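Local coordinates for protein endonuclease PI-MtuI (Mycobacterium tuberculosis, PDB 2IMZ) that probably carries out protein splicing as the intein domain of the RecA precursor, excising itself and joining the flanking segments, at residues T15-I19 / E20-D24. The protein carries 1 engineered substitution. Numbering follows the deposited sequence.
Sequences TTHRI and EDVVD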
# COMPACT_ATOMS: atom_id res chain seq x y z
N THR A 15 14.84 -13.76 -12.89
CA THR A 15 14.13 -14.86 -12.25
C THR A 15 12.70 -14.51 -11.85
O THR A 15 12.42 -13.37 -11.47
CB THR A 15 14.87 -15.31 -10.96
OG1 THR A 15 16.18 -15.79 -11.30
CG2 THR A 15 14.10 -16.41 -10.24
N THR A 16 11.81 -15.49 -11.95
CA THR A 16 10.41 -15.33 -11.58
C THR A 16 10.19 -16.11 -10.29
O THR A 16 10.52 -17.29 -10.21
CB THR A 16 9.49 -15.88 -12.68
OG1 THR A 16 9.70 -15.14 -13.89
CG2 THR A 16 8.02 -15.76 -12.27
N HIS A 17 9.63 -15.44 -9.29
CA HIS A 17 9.40 -16.07 -7.98
C HIS A 17 7.94 -16.19 -7.59
O HIS A 17 7.11 -15.37 -7.99
CB HIS A 17 10.06 -15.25 -6.87
CG HIS A 17 11.53 -15.07 -7.01
ND1 HIS A 17 12.10 -14.13 -7.84
CD2 HIS A 17 12.56 -15.69 -6.39
CE1 HIS A 17 13.41 -14.17 -7.72
NE2 HIS A 17 13.72 -15.11 -6.85
N ARG A 18 7.63 -17.21 -6.80
CA ARG A 18 6.28 -17.38 -6.29
C ARG A 18 6.30 -16.54 -5.01
O ARG A 18 7.20 -16.67 -4.19
CB ARG A 18 5.99 -18.84 -5.96
CG ARG A 18 5.95 -19.75 -7.19
CD ARG A 18 5.46 -21.14 -6.81
NE ARG A 18 6.21 -21.67 -5.68
CZ ARG A 18 5.90 -22.79 -5.03
NH1 ARG A 18 4.85 -23.51 -5.40
NH2 ARG A 18 6.64 -23.19 -4.01
N ILE A 19 5.30 -15.68 -4.85
CA ILE A 19 5.26 -14.80 -3.70
C ILE A 19 5.40 -15.49 -2.34
O ILE A 19 6.05 -14.96 -1.44
CB ILE A 19 3.98 -13.92 -3.71
CG1 ILE A 19 4.14 -12.78 -2.71
CG2 ILE A 19 2.74 -14.76 -3.42
CD1 ILE A 19 3.17 -11.62 -2.93
N GLU A 20 4.82 -16.68 -2.18
CA GLU A 20 4.92 -17.36 -0.89
C GLU A 20 6.36 -17.74 -0.56
O GLU A 20 6.76 -17.75 0.61
CB GLU A 20 4.03 -18.61 -0.84
CG GLU A 20 4.41 -19.74 -1.79
CD GLU A 20 3.75 -19.63 -3.15
OE1 GLU A 20 3.69 -20.66 -3.86
OE2 GLU A 20 3.29 -18.53 -3.52
N ASP A 21 7.15 -18.05 -1.58
CA ASP A 21 8.55 -18.40 -1.36
C ASP A 21 9.34 -17.16 -0.97
O ASP A 21 10.25 -17.22 -0.14
CB ASP A 21 9.17 -19.03 -2.61
CG ASP A 21 8.49 -20.31 -3.02
OD1 ASP A 21 7.93 -21.00 -2.15
OD2 ASP A 21 8.53 -20.65 -4.23
N VAL A 22 8.97 -16.03 -1.57
CA VAL A 22 9.64 -14.78 -1.26
C VAL A 22 9.37 -14.40 0.19
O VAL A 22 10.27 -13.97 0.90
CB VAL A 22 9.14 -13.65 -2.19
CG1 VAL A 22 9.80 -12.33 -1.82
CG2 VAL A 22 9.45 -14.00 -3.64
N VAL A 23 8.12 -14.57 0.63
CA VAL A 23 7.76 -14.23 2.00
C VAL A 23 8.30 -15.24 3.02
O VAL A 23 8.84 -14.84 4.05
CB VAL A 23 6.22 -14.13 2.16
CG1 VAL A 23 5.84 -14.00 3.63
CG2 VAL A 23 5.70 -12.91 1.39
N ASP A 24 8.17 -16.53 2.73
CA ASP A 24 8.66 -17.56 3.65
C ASP A 24 10.16 -17.45 3.88
O ASP A 24 10.66 -17.74 4.97
CB ASP A 24 8.33 -18.96 3.15
CG ASP A 24 6.83 -19.22 3.06
OD1 ASP A 24 6.07 -18.66 3.88
OD2 ASP A 24 6.42 -20.01 2.19
O HOH W 1 9.64 -19.17 -6.07
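The guanidinium of Arg-18 meets two carboxylates in different ways: Glu-20 OE1 lies over one of its faces, while Asp-21 OD2 sits at its edge, in its plane. At the edge, Arg-18 NE donates to Asp-21 OD2 over 2.9 Å, reaching that oxygen from above the carboxylate plane, and NH2 completes a side-on grip with 3.1 Å to Asp-21 OD1, whose syn lone pair it meets. Asp-21 OD2 thus accepts from both NE and NH2, although the two planes are turned 49° apart. A water bonded to Arg-18 N and donating to Asp-21 OD2 ties the same oxygen to the backbone. Over the face, the 3.3 Å between Arg-18 NE and Glu-20 OE1 is a charge contact alone, since no N-H points at the oxygen. A bend at chi3 (-51°) turns the guanidinium toward the carboxylates of Asp-21 and Glu-20, and a second bend, at Glu-20 chi2, swings the latter toward it. The two acids probably share the positive charge. Arg-18 is the N-cap residue; its carbonyl oxygen accepts from Val-22 N (3.2 Å) and, weakly, from Asp-21 N, while Val-23 N bonds to Ile-19 O (3.0 Å). Away from the charged groups, Val-22 CG2 packs on His-17 CB at 3.5 Å. Strand 16-18 runs straight into helix 19-24; the axes of 16-18 and 20-24 make 74°. His-17 pairs through its backbone with Ile-8 of strand 7-9, and Glu-20 OE2 bonds to Gly-5 N, joining the helix start to the N-terminal segment. Ile-19 touches Phe-149, and Val-22 and Val-23 touch Leu-151, so the helix packs against the long strand 134-153 of the intein splicing domain.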